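Local coordinates for protein multiheme cytochrome cf (Carboxydothermus ferrireducens DSM 11255, PDB 6QVM) that carries electrons through eleven c-type hemes and, embedded in the cell's S-layer, probably delivers them to insoluble iron(III) outside the cell, at residues H45-G50 against R54-C59; V82-M85 against K90-V93; A359-T364 against T368-E373. One frame throughout, in Å; residues are numbered along the deposited sequence.

Contact 1: residues H45-G50 against R54-C59; sequences HKSQPG and RDQMDC. With HEC (heme c), chain F.
The guanidinium of Arg54 lies flat over one face of the His45 imidazole: the centres are 4.0 Å apart and the planes diverge by only 14°, which defines a stack. Arg54 CD adds a CH-pi contact over the same ring, 4.2 Å from its centroid. At its edge the imidazole meets the heme, with C4B of the porphyrin in its plane, and His45 NE2 binds the iron at 2.1 Å. The heme methyl CMD sits in the plane of the guanidinium, at its edge, while Arg54 NH1 comes within 3.4 Å of heme C1D. The bend at chi3 (-76°) brings the guanidinium into the corner beside the imidazole and above the porphyrin, and NH2 is held by the carbonyl of Ser44.

This is a bis-histidine c-type heme site. Cys59 opens the CXXCH motif, its SG joined to heme CAB by a 1.8 Å covalent bond, and His63, which closes the motif, supplies the other axial ligand. Replacing Arg54 by an alanine would probably leave the His45 face it lies on without its flat cover and the carbonyl of Ser44 without this donor.

Farther from the heme, polar bonds join the two segments. Asp55 N donates to His45 O at 2.9 Å, fixing the backbone just beyond the ligand. The Asp55 carboxylate then takes two bonds from one residue: Ser47 OG reaches OD1 on its syn side at 2.6 Å, and Ser47 N reaches OD2 at 2.7 Å from above the carboxylate plane, 47° out of it. Ser47 OG also accepts from Gly53 N, so the hydroxyl ties the carboxylate to the connecting loop.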
loop_
_atom_site.group_PDB
_atom_site.type_symbol
_atom_site.label_atom_id
_atom_site.label_comp_id
_atom_site.label_asym_id
_atom_site.label_seq_id
_atom_site.Cartn_x
_atom_site.Cartn_y
_atom_site.Cartn_z
ATOM N N HIS A 45 -2.028 -38.047 -2.716
ATOM C CA HIS A 45 -3.334 -38.227 -2.097
ATOM C C HIS A 45 -4.443 -38.499 -3.101
ATOM O O HIS A 45 -5.573 -38.790 -2.689
ATOM C CB HIS A 45 -3.726 -36.982 -1.299
ATOM C CG HIS A 45 -2.901 -36.750 -0.073
ATOM N ND1 HIS A 45 -1.538 -36.953 -0.037
ATOM C CD2 HIS A 45 -3.250 -36.317 1.162
ATOM C CE1 HIS A 45 -1.082 -36.650 1.168
ATOM N NE2 HIS A 45 -2.101 -36.263 1.915
ATOM N N LYS A 46 -4.153 -38.401 -4.394
ATOM C CA LYS A 46 -5.212 -38.338 -5.386
ATOM C C LYS A 46 -5.967 -39.654 -5.490
ATOM O O LYS A 46 -5.373 -40.736 -5.496
ATOM C CB LYS A 46 -4.647 -37.960 -6.753
ATOM C CG LYS A 46 -5.710 -37.820 -7.833
ATOM C CD LYS A 46 -5.199 -37.028 -9.024
ATOM C CE LYS A 46 -6.146 -37.151 -10.205
ATOM N NZ LYS A 46 -5.545 -36.607 -11.452
ATOM N N SER A 47 -7.291 -39.548 -5.567
ATOM C CA SER A 47 -8.144 -40.695 -5.846
ATOM C C SER A 47 -8.218 -40.915 -7.350
ATOM O O SER A 47 -8.571 -40.001 -8.103
ATOM C CB SER A 47 -9.544 -40.485 -5.276
ATOM O OG SER A 47 -9.545 -40.566 -3.863
ATOM N N GLN A 48 -7.868 -42.113 -7.787
ATOM C CA GLN A 48 -8.251 -42.492 -9.132
ATOM C C GLN A 48 -9.744 -42.824 -9.150
ATOM O O GLN A 48 -10.314 -43.158 -8.109
ATOM C CB GLN A 48 -7.430 -43.688 -9.607
ATOM C CG GLN A 48 -6.026 -43.309 -10.073
ATOM C CD GLN A 48 -6.046 -42.293 -11.206
ATOM O OE1 GLN A 48 -6.733 -42.481 -12.209
ATOM N NE2 GLN A 48 -5.302 -41.205 -11.042
ATOM N N PRO A 49 -10.399 -42.713 -10.308
ATOM C CA PRO A 49 -11.839 -43.004 -10.373
ATOM C C PRO A 49 -12.168 -44.356 -9.751
ATOM O O PRO A 49 -11.584 -45.378 -10.100
ATOM C CB PRO A 49 -12.129 -42.968 -11.877
ATOM C CG PRO A 49 -11.103 -42.041 -12.421
ATOM C CD PRO A 49 -9.865 -42.280 -11.611
ATOM N N GLY A 50 -13.083 -44.341 -8.776
ATOM C CA GLY A 50 -13.443 -45.509 -7.999
ATOM C C GLY A 50 -12.653 -45.681 -6.720
ATOM O O GLY A 50 -13.166 -46.263 -5.761
ATOM N N ARG A 54 -6.715 -40.420 -0.135
ATOM C CA ARG A 54 -6.729 -39.483 0.983
ATOM C C ARG A 54 -7.382 -38.149 0.630
ATOM O O ARG A 54 -7.839 -37.443 1.539
ATOM C CB ARG A 54 -5.304 -39.256 1.495
ATOM C CG ARG A 54 -4.751 -40.426 2.296
ATOM C CD ARG A 54 -3.285 -40.239 2.619
ATOM N NE ARG A 54 -2.437 -40.490 1.460
ATOM C CZ ARG A 54 -1.116 -40.358 1.465
ATOM N NH1 ARG A 54 -0.495 -39.969 2.570
ATOM N NH2 ARG A 54 -0.416 -40.634 0.373
ATOM N N ASP A 55 -7.452 -37.787 -0.656
ATOM C CA ASP A 55 -8.085 -36.527 -1.020
ATOM C C ASP A 55 -9.582 -36.512 -0.735
ATOM O O ASP A 55 -10.196 -35.446 -0.831
ATOM C CB ASP A 55 -7.824 -36.198 -2.496
ATOM C CG ASP A 55 -8.420 -37.220 -3.460
ATOM O OD1 ASP A 55 -9.155 -38.127 -3.033
ATOM O OD2 ASP A 55 -8.139 -37.110 -4.671
ATOM N N GLN A 56 -10.176 -37.662 -0.408
ATOM C CA GLN A 56 -11.584 -37.755 -0.043
ATOM C C GLN A 56 -11.786 -38.060 1.434
ATOM O O GLN A 56 -12.922 -38.291 1.855
ATOM C CB GLN A 56 -12.290 -38.836 -0.866
ATOM C CG GLN A 56 -12.532 -38.509 -2.318
ATOM C CD GLN A 56 -13.200 -39.658 -3.042
ATOM O OE1 GLN A 56 -14.044 -40.354 -2.477
ATOM N NE2 GLN A 56 -12.809 -39.880 -4.291
ATOM N N MET A 57 -10.720 -38.085 2.227
ATOM C CA MET A 57 -10.822 -38.432 3.634
ATOM C C MET A 57 -10.773 -37.168 4.491
ATOM O O MET A 57 -10.615 -36.052 3.993
ATOM C CB MET A 57 -9.717 -39.417 4.019
ATOM C CG MET A 57 -9.928 -40.818 3.464
ATOM S SD MET A 57 -8.488 -41.887 3.644
ATOM C CE MET A 57 -8.209 -41.812 5.414
ATOM N N ASP A 58 -10.937 -37.350 5.799
ATOM C CA ASP A 58 -10.900 -36.241 6.751
ATOM C C ASP A 58 -9.451 -35.797 6.895
ATOM O O ASP A 58 -8.655 -36.461 7.560
ATOM C CB ASP A 58 -11.493 -36.667 8.091
ATOM C CG ASP A 58 -11.666 -35.502 9.063
ATOM O OD1 ASP A 58 -10.805 -34.594 9.092
ATOM O OD2 ASP A 58 -12.670 -35.497 9.809
ATOM N N CYS A 59 -9.102 -34.667 6.270
ATOM C CA CYS A 59 -7.729 -34.169 6.334
ATOM C C CYS A 59 -7.276 -33.984 7.773
ATOM O O CYS A 59 -6.215 -34.477 8.175
ATOM C CB CYS A 59 -7.608 -32.845 5.578
ATOM S SG CYS A 59 -8.524 -32.787 4.030
HETATM FE FE HEC F . -2.125 -35.325 3.760
HETATM C CHA HEC F . 1.284 -34.788 3.283
HETATM C CHB HEC F . -2.727 -32.178 2.514
HETATM C CHC HEC F . -5.527 -35.811 4.136
HETATM C CHD HEC F . -1.515 -38.196 5.472
HETATM N NA HEC F . -0.935 -33.783 3.022
HETATM C C1A HEC F . 0.444 -33.737 2.966
HETATM C C2A HEC F . 0.856 -32.418 2.511
HETATM C C3A HEC F . -0.274 -31.695 2.322
HETATM C C4A HEC F . -1.406 -32.546 2.630
HETATM C CMA HEC F . -0.440 -30.233 1.848
HETATM C CAA HEC F . 2.355 -32.029 2.353
HETATM C CBA HEC F . 2.687 -31.106 1.176
HETATM C CGA HEC F . 2.859 -31.891 -0.096
HETATM O O1A HEC F . 2.438 -31.391 -1.172
HETATM O O2A HEC F . 3.412 -33.017 -0.034
HETATM N NB HEC F . -3.816 -34.203 3.425
HETATM C C1B HEC F . -3.823 -32.966 2.802
HETATM C C2B HEC F . -5.197 -32.622 2.506
HETATM C C3B HEC F . -5.983 -33.608 2.974
HETATM C C4B HEC F . -5.125 -34.626 3.552
HETATM C CMB HEC F . -5.648 -31.299 1.852
HETATM C CAB HEC F . -7.526 -33.697 2.903
HETATM C CBB HEC F . -8.029 -33.772 1.443
HETATM N NC HEC F . -3.295 -36.702 4.664
HETATM C C1C HEC F . -4.677 -36.755 4.687
HETATM C C2C HEC F . -5.081 -37.949 5.418
HETATM C C3C HEC F . -3.965 -38.679 5.667
HETATM C C4C HEC F . -2.835 -37.855 5.272
HETATM C CMC HEC F . -6.553 -38.404 5.528
HETATM C CAC HEC F . -3.752 -40.007 6.455
HETATM C CBC HEC F . -4.725 -41.158 6.138
HETATM N ND HEC F . -0.377 -36.318 4.317
HETATM C C1D HEC F . -0.405 -37.547 4.973
HETATM C C2D HEC F . 0.942 -38.044 5.066
HETATM C C3D HEC F . 1.821 -36.990 4.384
HETATM C C4D HEC F . 0.916 -35.948 3.945
HETATM C CMD HEC F . 1.382 -39.370 5.715
HETATM C CAD HEC F . 3.352 -37.058 4.224
HETATM C CBD HEC F . 3.675 -37.964 3.041
HETATM C CGD HEC F . 3.351 -37.218 1.769
HETATM O O1D HEC F . 3.827 -36.058 1.617
HETATM O O2D HEC F . 2.613 -37.778 0.913
#

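Contact 2: residues V82-M85 against K90-V93; sequences VLFM and KLAV. With HEC (heme c), chain E.
Phe84 and Leu91 meet where helix 79-86 and the loop that follows it form part of the wall of a heme c pocket in this multiheme cytochrome. The tight part is on the heme side. The buried Phe84 ring has the heme vinyl-derived carbon CBC over its centre, 3.4 Å above the plane, and heme CMD in the plane at its edge; Leu91 N also stands near that plane, 3.8 Å from CD1. With CG anti to the backbone N (chi1 171°), the ring is carried off the helix towards both the heme and the returning chain. Leu91 CD2 reaches Phe84 CD1 at 3.9 Å, and Tyr27 meets the ring as well.

The other side is looser and closer to solvent. Lys90 and Leu91 direct their CB atoms away from the helix, and the one backbone hydrogen bond, Lys90 N to Phe84 O, is weak: 3.3 Å long, with an angle of 126° at the hydrogen. Lys90 NZ turns back to the carbonyl of Asn87. A straighter CH...O contact supplements that bond, Phe84 CA standing 3.5 Å from Lys90 O with 160° at the hydrogen. Beyond it Ala92 points its methyl at the helix, where its CB rests 3.9 Å from Leu83 CB.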
loop_
_atom_site.group_PDB
_atom_site.type_symbol
_atom_site.label_atom_id
_atom_site.label_comp_id
_atom_site.label_asym_id
_atom_site.label_seq_id
_atom_site.Cartn_x
_atom_site.Cartn_y
_atom_site.Cartn_z
ATOM N N VAL A 82 -10.676 -20.173 -5.806
ATOM C CA VAL A 82 -10.475 -18.799 -6.255
ATOM C C VAL A 82 -11.815 -18.126 -6.535
ATOM O O VAL A 82 -12.111 -17.049 -6.001
ATOM C CB VAL A 82 -9.567 -18.771 -7.496
ATOM C CG1 VAL A 82 -9.613 -17.406 -8.143
ATOM C CG2 VAL A 82 -8.142 -19.147 -7.129
ATOM N N LEU A 83 -12.652 -18.762 -7.360
ATOM C CA LEU A 83 -13.959 -18.199 -7.687
ATOM C C LEU A 83 -14.794 -17.990 -6.434
ATOM O O LEU A 83 -15.451 -16.954 -6.278
ATOM C CB LEU A 83 -14.692 -19.109 -8.670
ATOM C CG LEU A 83 -14.010 -19.336 -10.020
ATOM C CD1 LEU A 83 -14.764 -20.380 -10.834
ATOM C CD2 LEU A 83 -13.889 -18.032 -10.793
ATOM N N PHE A 84 -14.801 -18.979 -5.538
ATOM C CA PHE A 84 -15.485 -18.830 -4.259
ATOM C C PHE A 84 -15.048 -17.550 -3.557
ATOM O O PHE A 84 -15.880 -16.751 -3.115
ATOM C CB PHE A 84 -15.209 -20.062 -3.388
ATOM C CG PHE A 84 -15.694 -19.939 -1.964
ATOM C CD1 PHE A 84 -17.018 -20.193 -1.641
ATOM C CD2 PHE A 84 -14.814 -19.600 -0.946
ATOM C CE1 PHE A 84 -17.458 -20.093 -0.338
ATOM C CE2 PHE A 84 -15.252 -19.493 0.360
ATOM C CZ PHE A 84 -16.575 -19.743 0.664
ATOM N N MET A 85 -13.736 -17.317 -3.487
ATOM C CA MET A 85 -13.235 -16.161 -2.754
ATOM C C MET A 85 -13.495 -14.863 -3.514
ATOM O O MET A 85 -13.788 -13.834 -2.898
ATOM C CB MET A 85 -11.749 -16.334 -2.457
ATOM C CG MET A 85 -11.234 -15.377 -1.405
ATOM S SD MET A 85 -9.590 -15.799 -0.809
ATOM C CE MET A 85 -9.262 -14.415 0.282
ATOM N N LYS A 90 -18.885 -16.993 -1.709
ATOM C CA LYS A 90 -20.064 -17.742 -2.111
ATOM C C LYS A 90 -19.697 -18.588 -3.320
ATOM O O LYS A 90 -18.874 -18.188 -4.147
ATOM C CB LYS A 90 -21.246 -16.818 -2.445
ATOM C CG LYS A 90 -21.655 -15.891 -1.307
ATOM C CD LYS A 90 -22.777 -14.959 -1.736
ATOM C CE LYS A 90 -22.344 -13.505 -1.706
ATOM N NZ LYS A 90 -21.939 -13.006 -3.046
ATOM N N LEU A 91 -20.302 -19.767 -3.419
ATOM C CA LEU A 91 -19.944 -20.699 -4.480
ATOM C C LEU A 91 -20.313 -20.137 -5.849
ATOM O O LEU A 91 -21.406 -19.598 -6.039
ATOM C CB LEU A 91 -20.645 -22.036 -4.259
ATOM C CG LEU A 91 -20.173 -22.922 -3.106
ATOM C CD1 LEU A 91 -21.063 -24.155 -2.996
ATOM C CD2 LEU A 91 -18.716 -23.326 -3.303
ATOM N N ALA A 92 -19.393 -20.256 -6.801
ATOM C CA ALA A 92 -19.728 -19.963 -8.183
ATOM C C ALA A 92 -20.677 -21.027 -8.723
ATOM O O ALA A 92 -20.853 -22.099 -8.134
ATOM C CB ALA A 92 -18.464 -19.900 -9.037
ATOM N N VAL A 93 -21.297 -20.721 -9.860
ATOM C CA VAL A 93 -22.155 -21.699 -10.513
ATOM C C VAL A 93 -21.302 -22.850 -11.029
ATOM O O VAL A 93 -20.261 -22.641 -11.664
ATOM C CB VAL A 93 -22.959 -21.042 -11.643
ATOM C CG1 VAL A 93 -23.560 -22.093 -12.568
ATOM C CG2 VAL A 93 -24.059 -20.167 -11.061
HETATM FE FE HEC E . -10.364 -23.934 3.218
HETATM C CHA HEC E . -8.364 -21.208 3.872
HETATM C CHB HEC E . -8.554 -25.789 5.458
HETATM C CHC HEC E . -12.512 -26.587 2.733
HETATM C CHD HEC E . -11.994 -22.187 0.701
HETATM N NA HEC E . -8.775 -23.565 4.440
HETATM C C1A HEC E . -8.069 -22.381 4.528
HETATM C C2A HEC E . -6.964 -22.573 5.443
HETATM C C3A HEC E . -7.009 -23.847 5.869
HETATM C C4A HEC E . -8.148 -24.491 5.248
HETATM C CMA HEC E . -6.039 -24.527 6.856
HETATM C CAA HEC E . -5.921 -21.487 5.806
HETATM C CBA HEC E . -6.033 -21.107 7.280
HETATM C CGA HEC E . -7.194 -20.174 7.494
HETATM O O1A HEC E . -7.836 -20.265 8.574
HETATM O O2A HEC E . -7.477 -19.341 6.594
HETATM N NB HEC E . -10.504 -25.832 3.945
HETATM C C1B HEC E . -9.670 -26.380 4.902
HETATM C C2B HEC E . -10.168 -27.701 5.221
HETATM C C3B HEC E . -11.257 -27.933 4.462
HETATM C C4B HEC E . -11.497 -26.751 3.654
HETATM C CMB HEC E . -9.491 -28.651 6.235
HETATM C CAB HEC E . -12.130 -29.211 4.440
HETATM C CBB HEC E . -12.807 -29.468 5.806
HETATM N NC HEC E . -11.921 -24.323 1.938
HETATM C C1C HEC E . -12.695 -25.472 1.936
HETATM C C2C HEC E . -13.743 -25.317 0.941
HETATM C C3C HEC E . -13.636 -24.077 0.411
HETATM C C4C HEC E . -12.469 -23.446 1.013
HETATM C CMC HEC E . -14.853 -26.363 0.679
HETATM C CAC HEC E . -14.505 -23.418 -0.702
HETATM C CBC HEC E . -16.008 -23.336 -0.347
HETATM N ND HEC E . -10.203 -22.005 2.410
HETATM C C1D HEC E . -10.996 -21.510 1.374
HETATM C C2D HEC E . -10.609 -20.146 1.110
HETATM C C3D HEC E . -9.476 -19.848 2.100
HETATM C C4D HEC E . -9.296 -21.054 2.867
HETATM C CMD HEC E . -11.210 -19.191 0.058
HETATM C CAD HEC E . -8.696 -18.533 2.275
HETATM C CBD HEC E . -9.496 -17.673 3.250
HETATM C CGD HEC E . -8.770 -16.387 3.551
HETATM O O1D HEC E . -7.533 -16.429 3.790
HETATM O O2D HEC E . -9.442 -15.321 3.562
#

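Contact 3: residues A359-T364 against T368-E373; sequences ALHAAT and TKILGE. With HEC (heme c), chain G.
Ile370 stands over one face of the His361 imidazole, and the two side chains meet at a slant. CG2 of the isoleucine is 3.8 Å from the ring centroid and only 9° off the ring normal, so this is a CH-pi contact squarely above the face. The same methyl group is 3.6 Å from heme C3A, which wedges the isoleucine into the corner between imidazole and porphyrin. CG1 runs anti to the backbone N (chi1 -161°) and leads CD1 along the porphyrin to the methyl CMB.

The imidazole itself is turned edge-on to the heme, with pyrrole nitrogen NB in its plane. Its NE2 binds the iron at 1.9 Å, and His233, the last residue of a CXXCH motif, is the second axial ligand; His361 is thus the distal ligand of a bis-histidine heme. On the far side of the ring ND1 bonds to the carbonyl of Asp366, which helps to fix its rotation.

Lys369 crosses Leu360 obliquely, its CE packing 3.7 Å from Leu360 CD2. Bends at chi2 and chi4 then lead NZ away to a salt bridge with Asp366. The backbones are joined through a water, 2.9 Å from His361 N, which donates to it, and 2.8 Å from Lys369 O. Gly372 CA lies 3.6 Å from heme O2A, and a CB on it would point into that oxygen, so a side chain would probably not fit.

Helix 359-362 is itself held at its start by backbone bonds between Ala359 and Ala222, and Leu360 rests on Leu217. The returning segment is tied to helix 352-355, where Leu371 O accepts from His355 ND1, while Thr364 pairs by backbone with Leu77, just before helix 79-86.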
loop_
_atom_site.group_PDB
_atom_site.type_symbol
_atom_site.label_atom_id
_atom_site.label_comp_id
_atom_site.label_asym_id
_atom_site.label_seq_id
_atom_site.Cartn_x
_atom_site.Cartn_y
_atom_site.Cartn_z
ATOM N N ALA A 359 0.432 -12.401 -10.242
ATOM C CA ALA A 359 -0.483 -13.227 -11.027
ATOM C C ALA A 359 -0.532 -14.650 -10.483
ATOM O O ALA A 359 -1.612 -15.234 -10.327
ATOM C CB ALA A 359 -0.074 -13.226 -12.498
ATOM N N LEU A 360 0.635 -15.233 -10.203
ATOM C CA LEU A 360 0.669 -16.579 -9.637
ATOM C C LEU A 360 -0.004 -16.619 -8.270
ATOM O O LEU A 360 -0.716 -17.578 -7.948
ATOM C CB LEU A 360 2.109 -17.080 -9.544
ATOM C CG LEU A 360 2.330 -18.483 -8.961
ATOM C CD1 LEU A 360 1.532 -19.530 -9.720
ATOM C CD2 LEU A 360 3.814 -18.832 -8.971
ATOM N N HIS A 361 0.207 -15.585 -7.452
ATOM C CA HIS A 361 -0.483 -15.506 -6.168
ATOM C C HIS A 361 -1.989 -15.379 -6.362
ATOM O O HIS A 361 -2.776 -16.044 -5.677
ATOM C CB HIS A 361 0.044 -14.326 -5.354
ATOM C CG HIS A 361 -0.822 -13.978 -4.189
ATOM N ND1 HIS A 361 -0.897 -14.764 -3.060
ATOM C CD2 HIS A 361 -1.673 -12.944 -3.987
ATOM C CE1 HIS A 361 -1.737 -14.215 -2.199
ATOM N NE2 HIS A 361 -2.230 -13.116 -2.743
ATOM N N ALA A 362 -2.410 -14.533 -7.306
ATOM C CA ALA A 362 -3.833 -14.293 -7.522
ATOM C C ALA A 362 -4.564 -15.527 -8.038
ATOM O O ALA A 362 -5.790 -15.607 -7.899
ATOM C CB ALA A 362 -4.024 -13.132 -8.499
ATOM N N ALA A 363 -3.846 -16.479 -8.630
ATOM C CA ALA A 363 -4.466 -17.694 -9.139
ATOM C C ALA A 363 -4.474 -18.829 -8.126
ATOM O O ALA A 363 -5.076 -19.875 -8.394
ATOM C CB ALA A 363 -3.758 -18.157 -10.418
ATOM N N THR A 364 -3.822 -18.654 -6.974
ATOM C CA THR A 364 -3.718 -19.720 -5.980
ATOM C C THR A 364 -4.005 -19.280 -4.554
ATOM O O THR A 364 -4.285 -20.145 -3.719
ATOM C CB THR A 364 -2.321 -20.355 -6.012
ATOM O OG1 THR A 364 -1.356 -19.381 -5.595
ATOM C CG2 THR A 364 -1.974 -20.848 -7.407
ATOM N N THR A 368 3.188 -17.444 -0.242
ATOM C CA THR A 368 4.601 -17.494 -0.592
ATOM C C THR A 368 4.878 -16.964 -1.985
ATOM O O THR A 368 6.044 -16.948 -2.391
ATOM C CB THR A 368 5.137 -18.924 -0.488
ATOM O OG1 THR A 368 4.523 -19.737 -1.496
ATOM C CG2 THR A 368 4.863 -19.506 0.894
ATOM N N LYS A 369 3.851 -16.546 -2.728
ATOM C CA LYS A 369 4.012 -16.038 -4.084
ATOM C C LYS A 369 3.741 -14.542 -4.180
ATOM O O LYS A 369 3.570 -14.020 -5.289
ATOM C CB LYS A 369 3.097 -16.806 -5.040
ATOM C CG LYS A 369 3.338 -18.314 -5.054
ATOM C CD LYS A 369 4.803 -18.621 -5.319
ATOM C CE LYS A 369 5.014 -20.087 -5.660
ATOM N NZ LYS A 369 4.507 -20.980 -4.588
ATOM N N ILE A 370 3.698 -13.846 -3.045
ATOM C CA ILE A 370 3.489 -12.404 -3.007
ATOM C C ILE A 370 4.347 -11.847 -1.877
ATOM O O ILE A 370 4.695 -12.558 -0.929
ATOM C CB ILE A 370 1.988 -12.056 -2.829
ATOM C CG1 ILE A 370 1.705 -10.610 -3.250
ATOM C CG2 ILE A 370 1.547 -12.290 -1.400
ATOM C CD1 ILE A 370 1.704 -10.400 -4.748
ATOM N N LEU A 371 4.712 -10.573 -1.993
ATOM C CA LEU A 371 5.560 -9.921 -1.006
ATOM C C LEU A 371 4.702 -9.406 0.145
ATOM O O LEU A 371 3.782 -8.607 -0.060
ATOM C CB LEU A 371 6.353 -8.783 -1.641
ATOM C CG LEU A 371 7.448 -9.179 -2.636
ATOM C CD1 LEU A 371 8.185 -7.947 -3.161
ATOM C CD2 LEU A 371 8.431 -10.160 -2.009
ATOM N N GLY A 372 5.022 -9.855 1.358
ATOM C CA GLY A 372 4.331 -9.432 2.559
ATOM C C GLY A 372 5.307 -9.022 3.644
ATOM O O GLY A 372 6.485 -8.793 3.354
ATOM N N GLU A 373 4.840 -8.925 4.894
ATOM C CA GLU A 373 5.724 -8.528 5.987
ATOM C C GLU A 373 6.863 -9.525 6.162
ATOM O O GLU A 373 7.973 -9.142 6.549
ATOM C CB GLU A 373 4.927 -8.371 7.283
ATOM C CG GLU A 373 4.905 -9.602 8.187
ATOM C CD GLU A 373 6.067 -9.633 9.172
ATOM O OE1 GLU A 373 6.475 -8.547 9.645
ATOM O OE2 GLU A 373 6.570 -10.740 9.467
HETATM FE FE HEC G . -3.639 -12.154 -1.832
HETATM C CHA HEC G . -2.328 -13.259 1.148
HETATM C CHB HEC G . -1.628 -9.367 -1.671
HETATM C CHC HEC G . -4.698 -11.188 -4.957
HETATM C CHD HEC G . -6.090 -14.556 -1.768
HETATM N NA HEC G . -2.264 -11.430 -0.507
HETATM C C1A HEC G . -1.848 -12.062 0.652
HETATM C C2A HEC G . -0.830 -11.235 1.269
HETATM C C3A HEC G . -0.639 -10.161 0.493
HETATM C C4A HEC G . -1.537 -10.263 -0.634
HETATM C CMA HEC G . 0.359 -9.014 0.762
HETATM C CAA HEC G . -0.089 -11.563 2.581
HETATM C CBA HEC G . 1.106 -12.446 2.218
HETATM C CGA HEC G . 1.876 -12.826 3.458
HETATM O O1A HEC G . 1.248 -13.245 4.471
HETATM O O2A HEC G . 3.131 -12.709 3.422
HETATM N NB HEC G . -3.280 -10.538 -3.067
HETATM C C1B HEC G . -2.285 -9.598 -2.864
HETATM C C2B HEC G . -2.058 -8.907 -4.123
HETATM C C3B HEC G . -2.923 -9.403 -5.031
HETATM C C4B HEC G . -3.700 -10.442 -4.379
HETATM C CMB HEC G . -1.040 -7.759 -4.317
HETATM C CAB HEC G . -3.076 -8.990 -6.514
HETATM C CBB HEC G . -1.837 -9.432 -7.323
HETATM N NC HEC G . -5.127 -12.737 -3.101
HETATM C C1C HEC G . -5.389 -12.210 -4.350
HETATM C C2C HEC G . -6.410 -13.007 -5.001
HETATM C C3C HEC G . -6.858 -13.900 -4.094
HETATM C C4C HEC G . -6.029 -13.767 -2.900
HETATM C CMC HEC G . -7.041 -12.674 -6.377
HETATM C CAC HEC G . -8.009 -14.925 -4.280
HETATM C CBC HEC G . -7.676 -15.916 -5.409
HETATM N ND HEC G . -4.130 -13.660 -0.507
HETATM C C1D HEC G . -5.178 -14.556 -0.722
HETATM C C2D HEC G . -5.187 -15.504 0.363
HETATM C C3D HEC G . -4.016 -15.115 1.271
HETATM C C4D HEC G . -3.418 -13.951 0.657
HETATM C CMD HEC G . -6.164 -16.681 0.545
HETATM C CAD HEC G . -3.589 -15.830 2.569
HETATM C CBD HEC G . -4.494 -15.363 3.700
HETATM C CGD HEC G . -4.242 -13.899 3.938
HETATM O O1D HEC G . -3.141 -13.561 4.447
HETATM O O2D HEC G . -5.134 -13.072 3.616
HETATM O O HOH W 1 2.630 -14.050 -7.896
#

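Contacts 1 and 2 lie at the surface, their centres about 40 and 26 Å from the chain's centre, whereas contact 3, its centre about 15 Å away, is partly buried. Contacts 1 and 3 each supply an axial histidine with one ring face covered, by a charged guanidinium in the first and an aliphatic branch in the third; the backbones are joined directly in contact 1 but through water in contact 3. Contact 2 supplies no ligand and relies mainly on apolar packing, with one weak backbone bond. It borders two hemes: Val82 and Met85 also touch contact 3's heme, and Val82 CG2 lies 3.4 Å from Ala363 O. Contact 1's nearest atoms are about 15 Å from both.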